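Local coordinates for thrombospondin related anonymous protein (Plasmodium falciparum, PDB 4F1J), which probably serves in parasite adhesion as a membrane-anchored surface protein, the part here being its magnesium-binding von Willebrand factor type A domain, at residues H23-H28 with K80-T85; H48-I53 with A58-R63. One frame throughout, in Å; residues are numbered along the deposited sequence.

How the contacts relate
From the N terminus the chain runs through the central strand 8-15 into helix 22-38, whose first turns hold one half of contact 1. It then enters strand 47-54 and doubles back along strand 58-62, and this hairpin closes the short loop of contact 2. Only after helix 72-80 does the chain return, with 80-85, to helix 22-38 and close the larger loop, so contact 2 is nested inside contact 1. One contact pins a loop to a helix flanking the sheet; the other adds an outermost strand, 58-62, to the sheet. Their centres lie about 16 Å apart, yet Leu82 bridges them, its CD1 being 3.8 Å from CD1 of Ile61.

Contact 1 of 2, residues H23-H28 with K80-T85; sequences HNWVKH and KSLLST
Trp25 and Leu82 form the tight half of this contact, in which helix 22-38 of the von Willebrand factor type A fold receives the loop that follows helix 72-80. CG of Trp25 lies anti to the backbone N (chi1 -179°), which carries the indole across to the loop. There Trp25 NE1 donates to Leu82 O at 3.2 Å, in an almost straight bond (178°). The acceptor sits at the indole edge, in the ring plane, while NE1 itself stands well above the carbonyl plane. Farther round the ring, Trp25 CZ2 packs against CB of Leu82 at 4.0 Å. Met14 of strand 8-15 touches both residues, so this half is buried against the central sheet.

The outer half is looser, and between the two segments it is purely apolar. Leu83 sends CD2 across the side chain of Val26 at about a right angle, reaching Val26 CA at 3.8 Å and resting near both its methyl groups. Both residues are partly exposed, and a sulfate ion, probably from the crystallisation liquor, lies near Val26. Leu82 O is gripped by a second donor as well: Thr85 OG1 donates to Leu82 O at 2.7 Å, from the face opposite to Trp25 NE1.

Contact 2 of 2, residues H48-I53 with A58-R63; sequences HLYANI and AKEIIR. With SO4 (sulfate ion), chain D.
Ala51, Ile61 and Ile62 make up the apolar centre, where the small CB of Ala51 meets both isoleucines at once. CB of Ala51 lies 3.7 Å from CG1 of Ile61 and close to CB of Ile62. CG1 of Ile61 sits between its backbone N and carbonyl carbon (chi1 64°), and this brings it over Ala51 and carries CD1 on toward CG2 of Ile53, the two side chains crossing at about a right angle. At the other end CD1 of Ile62 touches CD2 of Leu49 at 3.6 Å. Helix 72-80 covers this face, with Ala75 against Leu49 and Ile62, and Ile79 against Ile61.

The backbone explains why two neighbours share one partner. In this antiparallel hairpin, at the edge of the domain's sheet, a classic beta bulge sets Ile61 and Ile62 both opposite Ala51. Ala51 O therefore accepts two bonds, from Ile61 N at 2.8 Å and from Ile62 N at 3.1 Å, which arrive from the same face of its plane. Ala51 N returns a bond to Ile62 O, and beyond the bulge Ile53 and Lys59 exchange a reciprocal pair.

Tyr50, Asn52 and Glu60 gather on the other side, where Tyr50 and Asn52 touch Gln100 of helix 94-106 and Glu60 is exposed. The Glu60 carboxylate stands nearly perpendicular to the Tyr50 ring, its OE1 at the ring edge, 3.5 Å from Tyr50 CE2. A water links Tyr50 OH to Glu60 OE1, donating to the carboxylate, and Asn52 ND2 donates to the same hydroxyl at 3.0 Å. At the end of the segment, exposed Arg63 bends at chi3 (75°) and its NH2 binds O2 of a sulfate ion, probably from the crystallisation liquor, at 2.8 Å, the anion lying at the guanidinium edge and also held by Asp67 N.

Contact 1 of 2, residues H23-H28 with K80-T85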
ATOM      1  N   HIS A  23      -4.993  19.166  -4.908  1.00 11.97           N
ATOM      2  CA  HIS A  23      -4.923  19.715  -3.536  1.00 12.33           C
ATOM      3  C   HIS A  23      -4.938  18.594  -2.486  1.00 12.07           C
ATOM      4  O   HIS A  23      -4.250  18.671  -1.483  1.00 12.98           O
ATOM      5  CB  HIS A  23      -6.024  20.754  -3.280  1.00 12.86           C
ATOM      6  CG  HIS A  23      -7.405  20.201  -3.350  1.00 11.64           C
ATOM      7  ND1 HIS A  23      -8.029  19.664  -2.255  1.00 11.26           N
ATOM      8  CD2 HIS A  23      -8.304  20.157  -4.361  1.00 13.54           C
ATOM      9  CE1 HIS A  23      -9.245  19.271  -2.592  1.00 12.80           C
ATOM     10  NE2 HIS A  23      -9.447  19.574  -3.861  1.00 14.65           N
ATOM     11  N   ASN A  24      -5.679  17.524  -2.761  1.00 11.56           N
ATOM     12  CA  ASN A  24      -5.699  16.348  -1.896  1.00 12.01           C
ATOM     13  C   ASN A  24      -4.405  15.561  -1.962  1.00 10.92           C
ATOM     14  O   ASN A  24      -3.941  15.064  -0.931  1.00 12.02           O
ATOM     15  CB  ASN A  24      -6.852  15.417  -2.239  1.00 11.28           C
ATOM     16  CG  ASN A  24      -8.172  15.901  -1.723  1.00 12.28           C
ATOM     17  OD1 ASN A  24      -8.256  16.530  -0.663  1.00 11.80           O
ATOM     18  ND2 ASN A  24      -9.239  15.566  -2.438  1.00 13.75           N
ATOM     19  N   TRP A  25      -3.810  15.476  -3.145  1.00 10.95           N
ATOM     20  CA  TRP A  25      -2.500  14.825  -3.287  1.00 10.96           C
ATOM     21  C   TRP A  25      -1.457  15.500  -2.402  1.00 11.31           C
ATOM     22  O   TRP A  25      -0.691  14.855  -1.676  1.00 11.26           O
ATOM     23  CB  TRP A  25      -2.042  14.877  -4.733  1.00 11.85           C
ATOM     24  CG  TRP A  25      -0.746  14.219  -4.978  1.00 11.56           C
ATOM     25  CD1 TRP A  25       0.442  14.813  -5.225  1.00 11.55           C
ATOM     26  CD2 TRP A  25      -0.510  12.800  -5.058  1.00 10.94           C
ATOM     27  NE1 TRP A  25       1.411  13.876  -5.434  1.00 11.31           N
ATOM     28  CE2 TRP A  25       0.855  12.628  -5.327  1.00 11.64           C
ATOM     29  CE3 TRP A  25      -1.319  11.666  -4.899  1.00 11.83           C
ATOM     30  CZ2 TRP A  25       1.440  11.371  -5.459  1.00 10.93           C
ATOM     31  CZ3 TRP A  25      -0.740  10.424  -5.032  1.00 11.02           C
ATOM     32  CH2 TRP A  25       0.622  10.285  -5.309  1.00 11.16           C
ATOM     33  N   VAL A  26      -1.436  16.826  -2.462  1.00 11.45           N
ATOM     34  CA  VAL A  26      -0.443  17.619  -1.743  1.00 11.73           C
ATOM     35  C   VAL A  26      -0.744  17.679  -0.246  1.00 12.40           C
ATOM     36  O   VAL A  26       0.162  17.476   0.599  1.00 11.74           O
ATOM     37  CB  VAL A  26      -0.393  19.049  -2.348  1.00 12.04           C
ATOM     38  CG1 VAL A  26       0.414  20.021  -1.423  1.00 12.07           C
ATOM     39  CG2 VAL A  26       0.198  18.991  -3.755  1.00 10.70           C
ATOM     40  N   LYS A  27      -2.003  17.961   0.107  1.00 12.07           N
ATOM     41  CA  LYS A  27      -2.358  18.166   1.518  1.00 12.87           C
ATOM     42  C   LYS A  27      -2.644  16.898   2.302  1.00 12.76           C
ATOM     43  O   LYS A  27      -2.519  16.906   3.532  1.00 13.07           O
ATOM     44  CB  LYS A  27      -3.527  19.163   1.689  1.00 13.74           C
ATOM     45  CG  LYS A  27      -3.200  20.581   1.217  1.00 15.64           C
ATOM     46  CD  LYS A  27      -1.921  21.175   1.804  1.00 17.65           C
ATOM     47  CE  LYS A  27      -2.132  21.893   3.127  1.00 19.22           C
ATOM     48  NZ  LYS A  27      -0.854  22.528   3.632  1.00 19.58           N
ATOM     49  N   HIS A  28      -2.972  15.802   1.613  1.00 12.50           N
ATOM     50  CA  HIS A  28      -3.387  14.583   2.307  1.00 11.71           C
ATOM     51  C   HIS A  28      -2.686  13.297   1.870  1.00 12.24           C
ATOM     52  O   HIS A  28      -2.190  12.558   2.750  1.00 11.78           O
ATOM     53  CB  HIS A  28      -4.882  14.387   2.225  1.00 11.68           C
ATOM     54  CG  HIS A  28      -5.670  15.550   2.761  1.00 12.88           C
ATOM     55  ND1 HIS A  28      -5.608  15.944   4.077  1.00 13.05           N
ATOM     56  CD2 HIS A  28      -6.540  16.386   2.154  1.00 13.78           C
ATOM     57  CE1 HIS A  28      -6.404  16.989   4.255  1.00 16.14           C
ATOM     58  NE2 HIS A  28      -6.976  17.284   3.102  1.00 12.75           N
ATOM     59  N   LYS A  80       8.288  12.608  -0.167  1.00 14.90           N
ATOM     60  CA  LYS A  80       8.086  14.062  -0.271  1.00 17.12           C
ATOM     61  C   LYS A  80       8.339  14.563  -1.693  1.00 16.44           C
ATOM     62  O   LYS A  80       7.675  15.503  -2.168  1.00 17.16           O
ATOM     63  CB  LYS A  80       8.963  14.815   0.729  1.00 17.55           C
ATOM     64  CG  LYS A  80       8.530  16.275   0.892  1.00 19.57           C
ATOM     65  CD  LYS A  80       9.650  17.200   1.379  1.00 21.40           C
ATOM     66  CE  LYS A  80       9.330  18.688   1.051  1.00 24.71           C
ATOM     67  NZ  LYS A  80       8.017  19.169   1.640  1.00 28.56           N
ATOM     68  N   SER A  81       9.256  13.910  -2.394  1.00 15.86           N
ATOM     69  CA  SER A  81       9.560  14.250  -3.780  1.00 15.79           C
ATOM     70  C   SER A  81       8.377  14.042  -4.724  1.00 15.00           C
ATOM     71  O   SER A  81       8.419  14.513  -5.865  1.00 15.49           O
ATOM     72  CB  SER A  81      10.783  13.473  -4.300  1.00 16.13           C
ATOM     73  OG  SER A  81      10.462  12.178  -4.765  1.00 17.24           O
ATOM     74  N   LEU A  82       7.328  13.344  -4.271  1.00 13.28           N
ATOM     75  CA  LEU A  82       6.142  13.131  -5.111  1.00 13.74           C
ATOM     76  C   LEU A  82       5.351  14.419  -5.307  1.00 14.50           C
ATOM     77  O   LEU A  82       4.470  14.477  -6.152  1.00 13.99           O
ATOM     78  CB  LEU A  82       5.224  12.052  -4.496  1.00 13.03           C
ATOM     79  CG  LEU A  82       5.802  10.636  -4.486  1.00 13.68           C
ATOM     80  CD1 LEU A  82       4.876   9.711  -3.672  1.00 13.65           C
ATOM     81  CD2 LEU A  82       6.008  10.098  -5.878  1.00 14.47           C
ATOM     82  N   LEU A  83       5.648  15.426  -4.493  1.00 15.54           N
ATOM     83  CA  LEU A  83       5.007  16.736  -4.603  1.00 17.08           C
ATOM     84  C   LEU A  83       5.465  17.450  -5.854  1.00 18.20           C
ATOM     85  O   LEU A  83       4.653  18.039  -6.561  1.00 19.19           O
ATOM     86  CB  LEU A  83       5.339  17.590  -3.376  1.00 17.25           C
ATOM     87  CG  LEU A  83       4.810  17.073  -2.034  1.00 17.37           C
ATOM     88  CD1 LEU A  83       5.419  17.887  -0.882  1.00 17.93           C
ATOM     89  CD2 LEU A  83       3.302  17.108  -1.965  1.00 17.89           C
ATOM     90  N   SER A  84       6.759  17.354  -6.156  1.00 19.46           N
ATOM     91  CA  SER A  84       7.371  18.028  -7.319  1.00 20.49           C
ATOM     92  C   SER A  84       7.268  17.164  -8.576  1.00 20.21           C
ATOM     93  O   SER A  84       8.280  16.784  -9.172  1.00 21.10           O
ATOM     94  CB  SER A  84       8.839  18.343  -7.017  1.00 21.25           C
ATOM     95  OG  SER A  84       8.965  18.974  -5.755  1.00 24.25           O
ATOM     96  N   THR A  85       6.032  16.854  -8.959  1.00 19.23           N
ATOM     97  CA  THR A  85       5.728  16.029 -10.117  1.00 18.35           C
ATOM     98  C   THR A  85       4.435  16.520 -10.776  1.00 18.19           C
ATOM     99  O   THR A  85       3.776  17.432 -10.266  1.00 18.19           O
ATOM    100  CB  THR A  85       5.424  14.580  -9.689  1.00 18.54           C
ATOM    101  OG1 THR A  85       4.259  14.594  -8.861  1.00 16.83           O
ATOM    102  CG2 THR A  85       6.588  13.957  -8.921  1.00 19.22           C
TER

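Contact 2 of 2, residues H48-I53 with A58-R63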
ATOM      1  N   HIS A  48      11.531  -3.909   5.540  1.00 10.30           N
ATOM      2  CA  HIS A  48      12.110  -3.369   4.333  1.00 10.06           C
ATOM      3  C   HIS A  48      10.933  -2.908   3.466  1.00 10.07           C
ATOM      4  O   HIS A  48      10.065  -3.720   3.104  1.00  9.99           O
ATOM      5  CB  HIS A  48      12.888  -4.409   3.525  1.00 10.23           C
ATOM      6  CG  HIS A  48      14.137  -4.920   4.187  1.00 10.77           C
ATOM      7  ND1 HIS A  48      15.126  -5.572   3.477  1.00 12.51           N
ATOM      8  CD2 HIS A  48      14.545  -4.920   5.480  1.00 10.90           C
ATOM      9  CE1 HIS A  48      16.099  -5.928   4.301  1.00 11.33           C
ATOM     10  NE2 HIS A  48      15.767  -5.557   5.522  1.00 10.88           N
ATOM     11  N   LEU A  49      10.952  -1.625   3.107  1.00  9.22           N
ATOM     12  CA  LEU A  49       9.924  -1.005   2.285  1.00  8.36           C
ATOM     13  C   LEU A  49      10.209  -1.054   0.804  1.00  7.98           C
ATOM     14  O   LEU A  49      11.326  -0.827   0.352  1.00  7.57           O
ATOM     15  CB  LEU A  49       9.780   0.474   2.692  1.00  8.72           C
ATOM     16  CG  LEU A  49       8.706   1.293   1.982  1.00  8.20           C
ATOM     17  CD1 LEU A  49       7.315   0.837   2.399  1.00  7.17           C
ATOM     18  CD2 LEU A  49       8.979   2.775   2.333  1.00  8.11           C
ATOM     19  N   TYR A  50       9.140  -1.313   0.040  1.00  7.40           N
ATOM     20  CA  TYR A  50       9.089  -1.092  -1.403  1.00  7.64           C
ATOM     21  C   TYR A  50       7.931  -0.130  -1.608  1.00  7.48           C
ATOM     22  O   TYR A  50       6.953  -0.162  -0.869  1.00  7.48           O
ATOM     23  CB  TYR A  50       8.787  -2.387  -2.130  1.00  6.92           C
ATOM     24  CG  TYR A  50       8.267  -2.224  -3.560  1.00  7.13           C
ATOM     25  CD1 TYR A  50       6.894  -2.044  -3.820  1.00  6.20           C
ATOM     26  CD2 TYR A  50       9.154  -2.222  -4.636  1.00  8.86           C
ATOM     27  CE1 TYR A  50       6.434  -1.930  -5.137  1.00  5.98           C
ATOM     28  CE2 TYR A  50       8.692  -2.065  -5.951  1.00  7.82           C
ATOM     29  CZ  TYR A  50       7.336  -1.918  -6.180  1.00  8.03           C
ATOM     30  OH  TYR A  50       6.898  -1.787  -7.502  1.00  7.95           O
ATOM     31  N   ALA A  51       8.045   0.733  -2.601  1.00  7.33           N
ATOM     32  CA  ALA A  51       6.931   1.639  -2.905  1.00  8.09           C
ATOM     33  C   ALA A  51       6.795   1.821  -4.387  1.00  8.14           C
ATOM     34  O   ALA A  51       7.781   1.988  -5.103  1.00  8.69           O
ATOM     35  CB  ALA A  51       7.098   3.018  -2.203  1.00  7.47           C
ATOM     36  N   ASN A  52       5.555   1.762  -4.851  1.00  8.27           N
ATOM     37  CA  ASN A  52       5.229   2.242  -6.189  1.00  8.14           C
ATOM     38  C   ASN A  52       4.037   3.160  -6.155  1.00  7.91           C
ATOM     39  O   ASN A  52       3.309   3.202  -5.161  1.00  7.76           O
ATOM     40  CB  ASN A  52       5.101   1.129  -7.256  1.00  7.75           C
ATOM     41  CG  ASN A  52       3.857   0.247  -7.143  1.00  7.95           C
ATOM     42  OD1 ASN A  52       2.770   0.691  -6.776  1.00  8.83           O
ATOM     43  ND2 ASN A  52       4.015  -1.030  -7.512  1.00  7.37           N
ATOM     44  N   ILE A  53       3.899   3.944  -7.222  1.00  7.59           N
ATOM     45  CA  ILE A  53       2.654   4.669  -7.472  1.00  8.51           C
ATOM     46  C   ILE A  53       1.979   3.990  -8.647  1.00  8.12           C
ATOM     47  O   ILE A  53       2.661   3.385  -9.498  1.00  9.25           O
ATOM     48  CB  ILE A  53       2.889   6.150  -7.739  1.00  8.67           C
ATOM     49  CG1 ILE A  53       3.892   6.353  -8.874  1.00  8.75           C
ATOM     50  CG2 ILE A  53       3.395   6.839  -6.450  1.00  8.92           C
ATOM     51  CD1 ILE A  53       4.101   7.825  -9.282  1.00 10.75           C
ATOM     52  N   ALA A  58       1.940   1.076 -13.076  1.00 10.30           N
ATOM     53  CA  ALA A  58       2.765   1.162 -11.861  1.00 10.36           C
ATOM     54  C   ALA A  58       4.173   1.705 -12.159  1.00 10.78           C
ATOM     55  O   ALA A  58       4.770   1.375 -13.181  1.00 11.34           O
ATOM     56  CB  ALA A  58       2.859  -0.205 -11.210  1.00 10.45           C
ATOM     57  N   LYS A  59       4.680   2.551 -11.269  1.00 10.11           N
ATOM     58  CA  LYS A  59       6.039   3.064 -11.375  1.00 11.46           C
ATOM     59  C   LYS A  59       6.702   2.934 -10.018  1.00 10.33           C
ATOM     60  O   LYS A  59       6.210   3.486  -9.036  1.00  9.54           O
ATOM     61  CB  LYS A  59       6.025   4.531 -11.810  1.00 12.00           C
ATOM     62  CG  LYS A  59       7.405   5.147 -11.878  1.00 14.64           C
ATOM     63  CD  LYS A  59       7.397   6.553 -12.409  1.00 16.24           C
ATOM     64  CE  LYS A  59       8.800   7.148 -12.290  1.00 19.62           C
ATOM     65  NZ  LYS A  59       8.840   8.531 -12.857  1.00 22.91           N
ATOM     66  N   GLU A  60       7.793   2.184  -9.964  1.00 10.18           N
ATOM     67  CA  GLU A  60       8.561   2.016  -8.727  1.00 10.25           C
ATOM     68  C   GLU A  60       9.170   3.341  -8.303  1.00  9.75           C
ATOM     69  O   GLU A  60       9.757   4.071  -9.139  1.00 10.18           O
ATOM     70  CB  GLU A  60       9.665   0.990  -8.932  1.00  9.82           C
ATOM     71  CG  GLU A  60      10.486   0.704  -7.670  1.00  9.71           C
ATOM     72  CD  GLU A  60      11.624  -0.263  -7.936  1.00 11.94           C
ATOM     73  OE1 GLU A  60      11.342  -1.453  -8.168  1.00 13.53           O
ATOM     74  OE2 GLU A  60      12.788   0.191  -7.961  1.00 15.14           O
ATOM     75  N   ILE A  61       9.051   3.641  -7.006  1.00  9.82           N
ATOM     76  CA  ILE A  61       9.684   4.835  -6.446  1.00 10.91           C
ATOM     77  C   ILE A  61      10.695   4.523  -5.323  1.00 10.39           C
ATOM     78  O   ILE A  61      11.624   5.303  -5.084  1.00 10.67           O
ATOM     79  CB  ILE A  61       8.654   5.899  -6.009  1.00 11.61           C
ATOM     80  CG1 ILE A  61       7.773   5.426  -4.893  1.00 13.06           C
ATOM     81  CG2 ILE A  61       7.727   6.303  -7.191  1.00 14.26           C
ATOM     82  CD1 ILE A  61       6.947   6.533  -4.260  1.00 12.49           C
ATOM     83  N   ILE A  62      10.517   3.404  -4.639  1.00  9.25           N
ATOM     84  CA  ILE A  62      11.512   2.934  -3.661  1.00  9.22           C
ATOM     85  C   ILE A  62      11.790   1.474  -3.940  1.00  9.39           C
ATOM     86  O   ILE A  62      10.916   0.645  -3.825  1.00  9.65           O
ATOM     87  CB  ILE A  62      11.030   3.087  -2.198  1.00  8.77           C
ATOM     88  CG1 ILE A  62      10.803   4.571  -1.833  1.00  9.27           C
ATOM     89  CG2 ILE A  62      12.042   2.448  -1.225  1.00  8.99           C
ATOM     90  CD1 ILE A  62      10.324   4.815  -0.370  1.00 10.52           C
ATOM     91  N   ARG A  63      13.034   1.163  -4.292  1.00 10.31           N
ATOM     92  CA  ARG A  63      13.447  -0.201  -4.611  1.00 10.98           C
ATOM     93  C   ARG A  63      13.552  -1.044  -3.347  1.00 10.24           C
ATOM     94  O   ARG A  63      14.138  -0.620  -2.345  1.00 10.04           O
ATOM     95  CB  ARG A  63      14.796  -0.156  -5.336  1.00 11.46           C
ATOM     96  CG  ARG A  63      15.406  -1.523  -5.567  1.00 10.95           C
ATOM     97  CD  ARG A  63      16.657  -1.438  -6.426  1.00 13.20           C
ATOM     98  NE  ARG A  63      17.789  -0.903  -5.665  1.00 13.04           N
ATOM     99  CZ  ARG A  63      18.578  -1.600  -4.856  1.00 15.14           C
ATOM    100  NH1 ARG A  63      18.424  -2.898  -4.682  1.00 14.93           N
ATOM    101  NH2 ARG A  63      19.570  -0.991  -4.223  1.00 15.02           N
TER
HETATM  102  S   SO4 D 302      20.417   2.606  -3.564  1.00 33.00           S
HETATM  103  O1  SO4 D 302      21.553   3.514  -3.756  1.00 35.52           O
HETATM  104  O2  SO4 D 302      20.418   1.654  -4.672  1.00 33.53           O
HETATM  105  O3  SO4 D 302      20.522   1.955  -2.258  1.00 26.95           O
HETATM  106  O4  SO4 D 302      19.197   3.415  -3.676  1.00 30.85           O
HETATM  107  O   HOH W   1       8.740  -2.485  -9.279  1.00 11.01           O